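Local structure of StiE protein (Stigmatella aurantiaca, 6ECX) at residues K114-T119 and R142-D147; T213-N218 and E300-N305; W40-E45 and R74-V79. The protein is a modular polyketide synthase, of which this chain is the O-methyltransferase domain that binds S-adenosylmethionine and transfers its methyl group to an oxygen of the polyketide intermediate. One frame throughout, in Å; residues are numbered along the deposited sequence.

How the contacts relate
Contact 3 comes first along the chain, then contact 1, then contact 2, in series and with no overlap. Contact 1 joins strands 114-119 and 141-145 at one margin of the eight-stranded mixed sheet, in the Rossmann-like part of the methyltransferase. Contact 2 pairs helices 214-222 and 298-309, which lie toward the other half of that sheet, their centre about 29 Å from that of contact 1. Contact 3 sets the loop at 40-45 against helix 64-80, with its centre about 25 Å from contact 1 and about 26 Å from contact 2. S-adenosylmethionine bridges contacts 1 and 3: Asp147 holds its adenine and Arg77 approaches its carboxylate, while contact 2 lies away from the cofactor.

Contact 1. Residues K114-T119 and R142-D147; sequences KLDGYT and RIFQRD. With SAM (S-adenosylmethionine), chain B.
Asp116 and Arg142 run alongside each other and close a two-pronged salt bridge: Arg142 NE reaches Asp116 OD1 at 2.8 Å and Arg142 NH2 reaches Asp116 OD2 at 2.9 Å. Both oxygens sit in the guanidinium plane, yet the nitrogens come from above the carboxylate plane, the two groups being turned 49° apart. A bend at chi3 (-59°) turns the guanidinium of Arg142 across toward strand 114-119, beside Asp116, to make this side-on grip. Further along, Arg146 CB sits over the centre of the Tyr118 ring, 3.7 Å from its centroid, a CH-pi contact. The chain then curls round so that Arg146 NE and NH2 both donate to Tyr118 OH, with NE at 3.0 Å. Phe144 CB packs on Tyr118 CD1. Beneath these side chains the strands run parallel, the first and last of a beta-alpha-beta unit whose helix is 122-134, within the Rossmann-like methyltransferase fold. Their ladder includes Gly117 N to Arg142 O, 2.8 Å, and Phe144 N to Gly117 O, 2.9 Å. Past the strand ends is the cofactor: the adenine N6 of S-adenosylmethionine donates to Asp147 OD1 at 3.0 Å. A second shell probably helps to hold these groups, with Tyr157 bonded to Asp116, the carbonyl of Asp152 to Tyr118 OH, and Lys150 salt-bridged to Asp147. Thr119 OG1, near the ribose, pairs with Gln124.

Contact 2. Residues T213-N218 and E300-N305; sequences TREQWN and ELFHLN
The amide of Asn218 lies flat over one face of the Phe302 ring, the two planes only 10° apart, with ND2 above the ring centre and CG 3.4 Å from Phe302 CD2. Although the planes stack, the side chains themselves approach nearly perpendicularly. Asn218 has CG anti to its own N (chi1 -167°), which carries the amide straight out from helix 214-222 toward helix 298-309. There ND2 also donates to the backbone oxygen of Phe302, 3.0 Å away, along a nearly straight N-H...O line of 178°. That oxygen lies in the Asn218 amide plane, so stacking and hydrogen bond favour the same rotation of the group. On its other branch, Asn218 OD1 receives Asn305 ND2 at 3.2 Å. This donor stands above the carbonyl plane of Asn218, the two amides being steeply inclined, and Asn305 CB touches the same oxygen. At the rim of the Phe302 ring, near its plane, Glu215 OE1 comes within 4.1 Å of CZ. The short helical segments run roughly antiparallel, with their axes 10.3 Å apart, and side chains span the gap. Asn305 OD1 accepts from the backbone N of Leu228, while Thr213 and Gln216 form a capping box at the start of helix 214-222. Both polar ends of the buried Asn218 amide are thus satisfied across the interface, and with the ring against its face the amide is probably confined to one orientation.

Contact 3. Residues W40-E45 and R74-V79; sequences WGVFQE and RELRRV. With SAM (S-adenosylmethionine), chain B.
Val42 presses its branched side chain against two successive residues of helix 64-80, and this apolar contact carries the join. Its CB and CG1 meet the CG methylene of Glu75, with CB at 3.7 Å, while CG2 reaches along the helix to Leu76, lying 3.9 Å from the CA and 4.0 Å from CD1 of that residue. With CG1 anti to the backbone N (chi1 168°), the two methyls of Val42 are divided between the neighbours, one for each. Gly41 adds a backbone contact, its CA 4.3 Å from Leu76 CB. Leu76 continues the apolar layer onto Tyr285 and Leu287 of strand 283-292, so Leu76 meets both the loop at 40-45 and the sheet.

The charged interactions lie along the helix itself. Glu75 offers Val42 only its aliphatic part; a bend at chi2 (68°) turns the carboxylate toward Arg78, one helical turn on. Arg78 grips it side-on, NE to Glu75 OE1 at 2.8 Å and NH2 to Glu75 OE2 at 3.0 Å, the latter on the syn lone pair. Glu75 OE2 is also bonded to Tyr315 OH, so this oxygen has two partners.

Contact with the cofactor comes from Arg77, whose NH2 lies 2.9 Å from the carboxylate O of S-adenosylmethionine, with that oxygen near the guanidinium plane. Asp102 forms a salt bridge with the same nitrogen, and the ring of Phe37 makes a cation-pi contact with Arg77; together they probably help set its position. Helix 64-80 thus lends Arg77 to the amino-acid end of the S-adenosylmethionine pocket of this Rossmann-like methyltransferase, with the loop at 40-45 packed against the same helix.

Contact 1. Residues K114-T119 and R142-D147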
loop_
_atom_site.group_PDB
_atom_site.type_symbol
_atom_site.label_atom_id
_atom_site.label_comp_id
_atom_site.label_asym_id
_atom_site.label_seq_id
_atom_site.Cartn_x
_atom_site.Cartn_y
_atom_site.Cartn_z
ATOM N N LYS A 114 14.188 9.326 11.055
ATOM C CA LYS A 114 14.018 10.457 10.147
ATOM C C LYS A 114 13.252 9.955 8.928
ATOM O O LYS A 114 13.634 8.941 8.338
ATOM C CB LYS A 114 15.367 11.033 9.700
ATOM C CG LYS A 114 16.321 11.415 10.833
ATOM C CD LYS A 114 16.219 12.910 11.172
ATOM C CE LYS A 114 17.236 13.331 12.227
ATOM N NZ LYS A 114 17.173 14.791 12.504
ATOM N N LEU A 115 12.183 10.653 8.543
ATOM C CA LEU A 115 11.281 10.129 7.518
ATOM C C LEU A 115 10.920 11.219 6.521
ATOM O O LEU A 115 10.652 12.358 6.909
ATOM C CB LEU A 115 9.995 9.554 8.143
ATOM C CG LEU A 115 10.161 8.640 9.377
ATOM C CD1 LEU A 115 10.127 9.435 10.698
ATOM C CD2 LEU A 115 9.086 7.600 9.379
ATOM N N ASP A 116 10.948 10.877 5.233
ATOM C CA ASP A 116 10.529 11.785 4.171
ATOM C C ASP A 116 9.347 11.188 3.427
ATOM O O ASP A 116 9.258 9.971 3.255
ATOM C CB ASP A 116 11.677 12.052 3.183
ATOM C CG ASP A 116 12.854 12.765 3.848
ATOM O OD1 ASP A 116 12.574 13.648 4.679
ATOM O OD2 ASP A 116 14.036 12.432 3.571
ATOM N N GLY A 117 8.438 12.040 2.978
ATOM C CA GLY A 117 7.307 11.590 2.178
ATOM C C GLY A 117 7.194 12.384 0.895
ATOM O O GLY A 117 7.446 13.593 0.877
ATOM N N TYR A 118 6.831 11.690 -0.188
ATOM C CA TYR A 118 6.468 12.319 -1.457
ATOM C C TYR A 118 5.000 12.045 -1.747
ATOM O O TYR A 118 4.523 10.919 -1.564
ATOM C CB TYR A 118 7.277 11.773 -2.646
ATOM C CG TYR A 118 8.651 12.351 -2.917
ATOM C CD1 TYR A 118 9.269 13.198 -2.018
ATOM C CD2 TYR A 118 9.343 12.011 -4.087
ATOM C CE1 TYR A 118 10.518 13.708 -2.276
ATOM C CE2 TYR A 118 10.602 12.523 -4.350
ATOM C CZ TYR A 118 11.179 13.381 -3.433
ATOM O OH TYR A 118 12.428 13.918 -3.664
ATOM N N THR A 119 4.287 13.067 -2.206
ATOM C CA THR A 119 2.972 12.885 -2.801
ATOM C C THR A 119 2.836 13.873 -3.950
ATOM O O THR A 119 3.397 14.968 -3.908
ATOM C CB THR A 119 1.840 13.097 -1.779
ATOM O OG1 THR A 119 0.565 12.982 -2.429
ATOM C CG2 THR A 119 1.952 14.471 -1.138
ATOM N N ARG A 142 9.888 15.277 6.705
ATOM C CA ARG A 142 9.739 16.263 5.637
ATOM C C ARG A 142 8.765 15.738 4.589
ATOM O O ARG A 142 8.766 14.544 4.261
ATOM C CB ARG A 142 11.076 16.606 4.970
ATOM C CG ARG A 142 12.153 17.142 5.903
ATOM C CD ARG A 142 13.441 17.355 5.125
ATOM N NE ARG A 142 13.924 16.119 4.506
ATOM C CZ ARG A 142 14.964 16.078 3.680
ATOM N NH1 ARG A 142 15.604 17.202 3.388
ATOM N NH2 ARG A 142 15.379 14.932 3.158
ATOM N N ILE A 143 7.941 16.642 4.068
ATOM C CA ILE A 143 6.925 16.338 3.067
ATOM C C ILE A 143 7.236 17.128 1.805
ATOM O O ILE A 143 7.580 18.314 1.876
ATOM C CB ILE A 143 5.509 16.690 3.569
ATOM C CG1 ILE A 143 5.232 16.003 4.913
ATOM C CG2 ILE A 143 4.466 16.315 2.517
ATOM C CD1 ILE A 143 5.166 14.465 4.796
ATOM N N PHE A 144 7.110 16.478 0.651
ATOM C CA PHE A 144 7.342 17.150 -0.621
ATOM C C PHE A 144 6.240 16.778 -1.595
ATOM O O PHE A 144 5.835 15.615 -1.666
ATOM C CB PHE A 144 8.694 16.764 -1.244
ATOM C CG PHE A 144 9.889 17.010 -0.355
ATOM C CD1 PHE A 144 10.296 16.052 0.576
ATOM C CD2 PHE A 144 10.636 18.173 -0.485
ATOM C CE1 PHE A 144 11.412 16.263 1.373
ATOM C CE2 PHE A 144 11.754 18.393 0.309
ATOM C CZ PHE A 144 12.145 17.437 1.237
ATOM N N GLN A 145 5.760 17.770 -2.340
ATOM C CA GLN A 145 4.897 17.533 -3.491
ATOM C C GLN A 145 5.820 17.241 -4.665
ATOM O O GLN A 145 6.275 18.142 -5.368
ATOM C CB GLN A 145 3.992 18.734 -3.769
ATOM C CG GLN A 145 2.890 18.433 -4.787
ATOM C CD GLN A 145 2.218 19.689 -5.313
ATOM O OE1 GLN A 145 2.596 20.804 -4.954
ATOM N NE2 GLN A 145 1.216 19.514 -6.163
ATOM N N ARG A 146 6.129 15.958 -4.864
ATOM C CA ARG A 146 7.069 15.547 -5.894
ATOM C C ARG A 146 6.623 14.202 -6.455
ATOM O O ARG A 146 5.832 13.480 -5.842
ATOM C CB ARG A 146 8.516 15.473 -5.358
ATOM C CG ARG A 146 9.039 16.800 -4.799
ATOM C CD ARG A 146 10.428 17.139 -5.283
ATOM N NE ARG A 146 11.444 16.635 -4.376
ATOM C CZ ARG A 146 12.288 17.397 -3.690
ATOM N NH1 ARG A 146 12.259 18.712 -3.818
ATOM N NH2 ARG A 146 13.182 16.835 -2.888
ATOM N N ASP A 147 7.123 13.892 -7.646
ATOM C CA ASP A 147 6.725 12.705 -8.393
ATOM C C ASP A 147 7.817 11.654 -8.252
ATOM O O ASP A 147 8.939 11.854 -8.725
ATOM C CB ASP A 147 6.487 13.054 -9.866
ATOM C CG ASP A 147 5.977 11.867 -10.689
ATOM O OD1 ASP A 147 6.300 10.696 -10.376
ATOM O OD2 ASP A 147 5.245 12.122 -11.671
HETATM N N SAM B . 0.236 5.200 1.242
HETATM C CA SAM B . -0.871 6.022 1.713
HETATM C C SAM B . -1.794 5.221 2.622
HETATM O O SAM B . -1.680 3.999 2.660
HETATM O OXT SAM B . -2.652 5.755 3.331
HETATM C CB SAM B . -1.646 6.580 0.531
HETATM C CG SAM B . -2.062 5.542 -0.503
HETATM S SD SAM B . -3.148 6.296 -1.742
HETATM C CE SAM B . -4.186 4.881 -2.194
HETATM C "C5'" SAM B . -2.030 6.563 -3.141
HETATM C "C4'" SAM B . -1.019 7.683 -2.885
HETATM O "O4'" SAM B . 0.030 7.693 -3.842
HETATM C "C3'" SAM B . -1.595 9.095 -2.903
HETATM O "O3'" SAM B . -1.056 9.749 -1.768
HETATM C "C2'" SAM B . -1.018 9.737 -4.158
HETATM O "O2'" SAM B . -0.811 11.133 -4.058
HETATM C "C1'" SAM B . 0.320 9.017 -4.249
HETATM N N9 SAM B . 0.958 9.000 -5.581
HETATM C C8 SAM B . 0.406 8.517 -6.743
HETATM N N7 SAM B . 1.323 8.643 -7.737
HETATM C C5 SAM B . 2.446 9.204 -7.235
HETATM C C6 SAM B . 3.661 9.550 -7.799
HETATM N N6 SAM B . 3.899 9.345 -9.094
HETATM N N1 SAM B . 4.651 10.116 -7.012
HETATM C C2 SAM B . 4.436 10.328 -5.670
HETATM N N3 SAM B . 3.222 9.977 -5.119
HETATM C C4 SAM B . 2.236 9.430 -5.878
#

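Contact 2. Residues T213-N218 and E300-N305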
loop_
_atom_site.group_PDB
_atom_site.type_symbol
_atom_site.label_atom_id
_atom_site.label_comp_id
_atom_site.label_asym_id
_atom_site.label_seq_id
_atom_site.Cartn_x
_atom_site.Cartn_y
_atom_site.Cartn_z
ATOM N N THR A 213 1.901 -8.588 -13.544
ATOM C CA THR A 213 2.113 -10.017 -13.372
ATOM C C THR A 213 3.319 -10.271 -12.460
ATOM O O THR A 213 4.119 -9.378 -12.161
ATOM C CB THR A 213 2.319 -10.714 -14.725
ATOM O OG1 THR A 213 3.481 -10.173 -15.362
ATOM C CG2 THR A 213 1.104 -10.527 -15.649
ATOM N N ARG A 214 3.435 -11.515 -11.992
ATOM C CA ARG A 214 4.632 -11.907 -11.249
ATOM C C ARG A 214 5.896 -11.594 -12.046
ATOM O O ARG A 214 6.841 -10.987 -11.532
ATOM C CB ARG A 214 4.574 -13.398 -10.917
ATOM C CG ARG A 214 3.601 -13.787 -9.837
ATOM C CD ARG A 214 3.301 -15.291 -9.924
ATOM N NE ARG A 214 2.705 -15.761 -8.677
ATOM C CZ ARG A 214 1.409 -15.689 -8.398
ATOM N NH1 ARG A 214 0.565 -15.184 -9.292
ATOM N NH2 ARG A 214 0.959 -16.134 -7.233
ATOM N N GLU A 215 5.921 -11.994 -13.324
ATOM C CA GLU A 215 7.120 -11.805 -14.131
ATOM C C GLU A 215 7.441 -10.332 -14.305
ATOM O O GLU A 215 8.612 -9.944 -14.330
ATOM C CB GLU A 215 6.941 -12.479 -15.493
ATOM C CG GLU A 215 8.086 -12.231 -16.448
ATOM C CD GLU A 215 8.119 -13.244 -17.574
ATOM O OE1 GLU A 215 9.198 -13.831 -17.822
ATOM O OE2 GLU A 215 7.057 -13.465 -18.193
ATOM N N GLN A 216 6.412 -9.494 -14.397
ATOM C CA GLN A 216 6.644 -8.069 -14.582
ATOM C C GLN A 216 7.184 -7.431 -13.317
ATOM O O GLN A 216 8.162 -6.677 -13.374
ATOM C CB GLN A 216 5.358 -7.394 -15.040
ATOM C CG GLN A 216 5.088 -7.630 -16.504
ATOM C CD GLN A 216 3.758 -7.053 -16.921
ATOM O OE1 GLN A 216 2.759 -7.224 -16.228
ATOM N NE2 GLN A 216 3.739 -6.355 -18.052
ATOM N N TRP A 217 6.585 -7.734 -12.157
ATOM C CA TRP A 217 7.172 -7.298 -10.888
ATOM C C TRP A 217 8.603 -7.803 -10.740
ATOM O O TRP A 217 9.488 -7.065 -10.297
ATOM C CB TRP A 217 6.353 -7.792 -9.693
ATOM C CG TRP A 217 5.044 -7.065 -9.433
ATOM C CD1 TRP A 217 3.791 -7.602 -9.475
ATOM C CD2 TRP A 217 4.873 -5.688 -9.064
ATOM N NE1 TRP A 217 2.846 -6.648 -9.163
ATOM C CE2 TRP A 217 3.482 -5.464 -8.915
ATOM C CE3 TRP A 217 5.753 -4.621 -8.861
ATOM C CZ2 TRP A 217 2.955 -4.217 -8.569
ATOM C CZ3 TRP A 217 5.226 -3.377 -8.511
ATOM C CH2 TRP A 217 3.839 -3.189 -8.371
ATOM N N ASN A 218 8.829 -9.083 -11.053
ATOM C CA ASN A 218 10.163 -9.669 -10.962
ATOM C C ASN A 218 11.173 -8.890 -11.806
ATOM O O ASN A 218 12.282 -8.598 -11.348
ATOM C CB ASN A 218 10.113 -11.145 -11.388
ATOM C CG ASN A 218 11.385 -11.891 -11.013
ATOM O OD1 ASN A 218 12.314 -11.273 -10.510
ATOM N ND2 ASN A 218 11.424 -13.207 -11.243
ATOM N N GLU A 300 20.463 -13.848 -11.188
ATOM C CA GLU A 300 20.192 -14.741 -10.071
ATOM C C GLU A 300 19.142 -14.167 -9.123
ATOM O O GLU A 300 18.388 -14.934 -8.514
ATOM C CB GLU A 300 21.488 -15.062 -9.322
ATOM C CG GLU A 300 21.342 -16.214 -8.369
ATOM C CD GLU A 300 20.810 -17.475 -9.026
ATOM O OE1 GLU A 300 21.031 -17.692 -10.239
ATOM O OE2 GLU A 300 20.163 -18.266 -8.313
ATOM N N LEU A 301 19.059 -12.841 -9.003
ATOM C CA LEU A 301 17.919 -12.245 -8.318
ATOM C C LEU A 301 16.614 -12.671 -8.972
ATOM O O LEU A 301 15.647 -13.016 -8.284
ATOM C CB LEU A 301 18.016 -10.716 -8.310
ATOM C CG LEU A 301 19.195 -10.082 -7.578
ATOM C CD1 LEU A 301 19.089 -8.573 -7.681
ATOM C CD2 LEU A 301 19.227 -10.535 -6.130
ATOM N N PHE A 302 16.570 -12.648 -10.310
ATOM C CA PHE A 302 15.345 -13.021 -11.014
ATOM C C PHE A 302 14.980 -14.474 -10.742
ATOM O O PHE A 302 13.807 -14.798 -10.505
ATOM C CB PHE A 302 15.510 -12.779 -12.520
ATOM C CG PHE A 302 14.233 -12.945 -13.300
ATOM C CD1 PHE A 302 13.792 -14.202 -13.679
ATOM C CD2 PHE A 302 13.468 -11.837 -13.656
ATOM C CE1 PHE A 302 12.602 -14.359 -14.384
ATOM C CE2 PHE A 302 12.281 -11.998 -14.377
ATOM C CZ PHE A 302 11.855 -13.249 -14.731
ATOM N N HIS A 303 15.981 -15.363 -10.788
ATOM C CA HIS A 303 15.757 -16.790 -10.552
ATOM C C HIS A 303 15.185 -17.026 -9.158
ATOM O O HIS A 303 14.189 -17.739 -8.989
ATOM C CB HIS A 303 17.082 -17.526 -10.740
ATOM C CG HIS A 303 17.007 -18.999 -10.507
ATOM N ND1 HIS A 303 17.805 -19.644 -9.586
ATOM C CD2 HIS A 303 16.255 -19.959 -11.095
ATOM C CE1 HIS A 303 17.545 -20.940 -9.615
ATOM N NE2 HIS A 303 16.604 -21.156 -10.518
ATOM N N LEU A 304 15.789 -16.392 -8.152
ATOM C CA LEU A 304 15.349 -16.520 -6.767
ATOM C C LEU A 304 14.000 -15.836 -6.539
ATOM O O LEU A 304 13.119 -16.401 -5.881
ATOM C CB LEU A 304 16.432 -15.935 -5.845
ATOM C CG LEU A 304 17.790 -16.677 -5.889
ATOM C CD1 LEU A 304 19.073 -15.808 -5.508
ATOM C CD2 LEU A 304 17.682 -17.906 -5.030
ATOM N N ASN A 305 13.809 -14.633 -7.089
ATOM C CA ASN A 305 12.510 -13.971 -6.958
ATOM C C ASN A 305 11.392 -14.819 -7.539
ATOM O O ASN A 305 10.280 -14.828 -7.001
ATOM C CB ASN A 305 12.497 -12.607 -7.651
ATOM C CG ASN A 305 13.405 -11.615 -6.998
ATOM O OD1 ASN A 305 13.800 -11.782 -5.841
ATOM N ND2 ASN A 305 13.737 -10.549 -7.724
#

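Contact 3. Residues W40-E45 and R74-V79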
loop_
_atom_site.group_PDB
_atom_site.type_symbol
_atom_site.label_atom_id
_atom_site.label_comp_id
_atom_site.label_asym_id
_atom_site.label_seq_id
_atom_site.Cartn_x
_atom_site.Cartn_y
_atom_site.Cartn_z
ATOM N N TRP A 40 -7.535 -0.081 3.123
ATOM C CA TRP A 40 -8.659 -0.613 3.876
ATOM C C TRP A 40 -8.484 -2.118 4.026
ATOM O O TRP A 40 -8.264 -2.818 3.032
ATOM C CB TRP A 40 -9.962 -0.206 3.188
ATOM C CG TRP A 40 -10.052 1.315 3.131
ATOM C CD1 TRP A 40 -10.340 2.147 4.173
ATOM C CD2 TRP A 40 -9.786 2.173 2.002
ATOM N NE1 TRP A 40 -10.298 3.459 3.766
ATOM C CE2 TRP A 40 -9.962 3.503 2.440
ATOM C CE3 TRP A 40 -9.434 1.945 0.664
ATOM C CZ2 TRP A 40 -9.800 4.599 1.590
ATOM C CZ3 TRP A 40 -9.272 3.039 -0.176
ATOM C CH2 TRP A 40 -9.456 4.346 0.291
ATOM N N GLY A 41 -8.615 -2.609 5.268
ATOM C CA GLY A 41 -7.794 -3.708 5.750
ATOM C C GLY A 41 -8.278 -5.134 5.951
ATOM O O GLY A 41 -9.174 -5.626 5.263
ATOM N N VAL A 42 -7.643 -5.812 6.907
ATOM C CA VAL A 42 -7.679 -7.265 7.034
ATOM C C VAL A 42 -8.812 -7.664 7.975
ATOM O O VAL A 42 -8.733 -7.460 9.191
ATOM C CB VAL A 42 -6.323 -7.806 7.519
ATOM C CG1 VAL A 42 -6.415 -9.266 7.935
ATOM C CG2 VAL A 42 -5.267 -7.626 6.437
ATOM N N PHE A 43 -9.879 -8.219 7.410
ATOM C CA PHE A 43 -10.931 -8.880 8.176
ATOM C C PHE A 43 -10.621 -10.372 8.175
ATOM O O PHE A 43 -10.695 -11.023 7.129
ATOM C CB PHE A 43 -12.314 -8.617 7.578
ATOM C CG PHE A 43 -12.965 -7.332 8.042
ATOM C CD1 PHE A 43 -12.263 -6.145 8.069
ATOM C CD2 PHE A 43 -14.299 -7.314 8.418
ATOM C CE1 PHE A 43 -12.866 -4.967 8.485
ATOM C CE2 PHE A 43 -14.904 -6.131 8.827
ATOM C CZ PHE A 43 -14.185 -4.963 8.866
ATOM N N GLN A 44 -10.269 -10.916 9.346
ATOM C CA GLN A 44 -9.955 -12.340 9.418
ATOM C C GLN A 44 -11.164 -13.180 9.022
ATOM O O GLN A 44 -11.020 -14.239 8.394
ATOM C CB GLN A 44 -9.467 -12.714 10.822
ATOM C CG GLN A 44 -8.236 -11.944 11.305
ATOM C CD GLN A 44 -8.594 -10.691 12.092
ATOM O OE1 GLN A 44 -9.697 -10.154 11.962
ATOM N NE2 GLN A 44 -7.662 -10.227 12.923
ATOM N N GLU A 45 -12.364 -12.715 9.367
ATOM C CA GLU A 45 -13.610 -13.342 8.949
ATOM C C GLU A 45 -14.609 -12.258 8.562
ATOM O O GLU A 45 -14.483 -11.096 8.961
ATOM C CB GLU A 45 -14.212 -14.233 10.053
ATOM C CG GLU A 45 -13.409 -15.485 10.381
ATOM C CD GLU A 45 -13.303 -16.448 9.208
ATOM O OE1 GLU A 45 -14.199 -16.422 8.334
ATOM O OE2 GLU A 45 -12.320 -17.225 9.159
ATOM N N ARG A 74 -4.964 -1.288 10.994
ATOM C CA ARG A 74 -3.769 -1.535 11.790
ATOM C C ARG A 74 -3.253 -2.957 11.581
ATOM O O ARG A 74 -2.035 -3.187 11.542
ATOM C CB ARG A 74 -4.059 -1.270 13.267
ATOM C CG ARG A 74 -4.173 0.207 13.593
ATOM C CD ARG A 74 -4.169 0.455 15.093
ATOM N NE ARG A 74 -5.453 0.134 15.706
ATOM C CZ ARG A 74 -6.495 0.961 15.725
ATOM N NH1 ARG A 74 -6.406 2.159 15.160
ATOM N NH2 ARG A 74 -7.624 0.591 16.304
ATOM N N GLU A 75 -4.163 -3.918 11.420
ATOM C CA GLU A 75 -3.751 -5.298 11.184
ATOM C C GLU A 75 -3.049 -5.455 9.834
ATOM O O GLU A 75 -2.066 -6.198 9.718
ATOM C CB GLU A 75 -4.971 -6.213 11.273
ATOM C CG GLU A 75 -4.724 -7.652 10.835
ATOM C CD GLU A 75 -3.807 -8.432 11.767
ATOM O OE1 GLU A 75 -3.398 -7.890 12.819
ATOM O OE2 GLU A 75 -3.504 -9.601 11.435
ATOM N N LEU A 76 -3.546 -4.775 8.795
ATOM C CA LEU A 76 -2.831 -4.765 7.521
ATOM C C LEU A 76 -1.404 -4.260 7.711
ATOM O O LEU A 76 -0.441 -4.862 7.214
ATOM C CB LEU A 76 -3.582 -3.897 6.511
ATOM C CG LEU A 76 -2.923 -3.763 5.139
ATOM C CD1 LEU A 76 -3.300 -4.945 4.261
ATOM C CD2 LEU A 76 -3.376 -2.474 4.498
ATOM N N ARG A 77 -1.254 -3.171 8.473
ATOM C CA ARG A 77 0.065 -2.614 8.754
ATOM C C ARG A 77 0.938 -3.583 9.555
ATOM O O ARG A 77 2.147 -3.685 9.309
ATOM C CB ARG A 77 -0.080 -1.305 9.526
ATOM C CG ARG A 77 0.115 -0.052 8.700
ATOM C CD ARG A 77 -1.108 0.251 7.891
ATOM N NE ARG A 77 -0.915 1.392 6.998
ATOM C CZ ARG A 77 -1.844 1.823 6.155
ATOM N NH1 ARG A 77 -3.015 1.202 6.106
ATOM N NH2 ARG A 77 -1.606 2.860 5.366
ATOM N N ARG A 78 0.356 -4.256 10.557
ATOM C CA ARG A 78 1.116 -5.209 11.361
ATOM C C ARG A 78 1.762 -6.262 10.468
ATOM O O ARG A 78 2.953 -6.555 10.602
ATOM C CB ARG A 78 0.217 -5.865 12.418
ATOM C CG ARG A 78 0.976 -6.706 13.460
ATOM C CD ARG A 78 0.019 -7.380 14.452
ATOM N NE ARG A 78 -0.793 -8.401 13.791
ATOM C CZ ARG A 78 -0.480 -9.693 13.750
ATOM N NH1 ARG A 78 0.625 -10.126 14.345
ATOM N NH2 ARG A 78 -1.266 -10.547 13.110
ATOM N N VAL A 79 1.011 -6.775 9.492
ATOM C CA VAL A 79 1.554 -7.795 8.596
ATOM C C VAL A 79 2.577 -7.191 7.632
ATOM O O VAL A 79 3.630 -7.792 7.373
ATOM C CB VAL A 79 0.422 -8.511 7.847
ATOM C CG1 VAL A 79 0.995 -9.603 6.945
ATOM C CG2 VAL A 79 -0.581 -9.095 8.841
HETATM N N SAM B . 0.236 5.200 1.242
HETATM C CA SAM B . -0.871 6.022 1.713
HETATM C C SAM B . -1.794 5.221 2.622
HETATM O O SAM B . -1.680 3.999 2.660
HETATM O OXT SAM B . -2.652 5.755 3.331
HETATM C CB SAM B . -1.646 6.580 0.531
HETATM C CG SAM B . -2.062 5.542 -0.503
HETATM S SD SAM B . -3.148 6.296 -1.742
HETATM C CE SAM B . -4.186 4.881 -2.194
HETATM C "C5'" SAM B . -2.030 6.563 -3.141
HETATM C "C4'" SAM B . -1.019 7.683 -2.885
HETATM O "O4'" SAM B . 0.030 7.693 -3.842
HETATM C "C3'" SAM B . -1.595 9.095 -2.903
HETATM O "O3'" SAM B . -1.056 9.749 -1.768
HETATM C "C2'" SAM B . -1.018 9.737 -4.158
HETATM O "O2'" SAM B . -0.811 11.133 -4.058
HETATM C "C1'" SAM B . 0.320 9.017 -4.249
HETATM N N9 SAM B . 0.958 9.000 -5.581
HETATM C C8 SAM B . 0.406 8.517 -6.743
HETATM N N7 SAM B . 1.323 8.643 -7.737
HETATM C C5 SAM B . 2.446 9.204 -7.235
HETATM C C6 SAM B . 3.661 9.550 -7.799
HETATM N N6 SAM B . 3.899 9.345 -9.094
HETATM N N1 SAM B . 4.651 10.116 -7.012
HETATM C C2 SAM B . 4.436 10.328 -5.670
HETATM N N3 SAM B . 3.222 9.977 -5.119
HETATM C C4 SAM B . 2.236 9.430 -5.878
#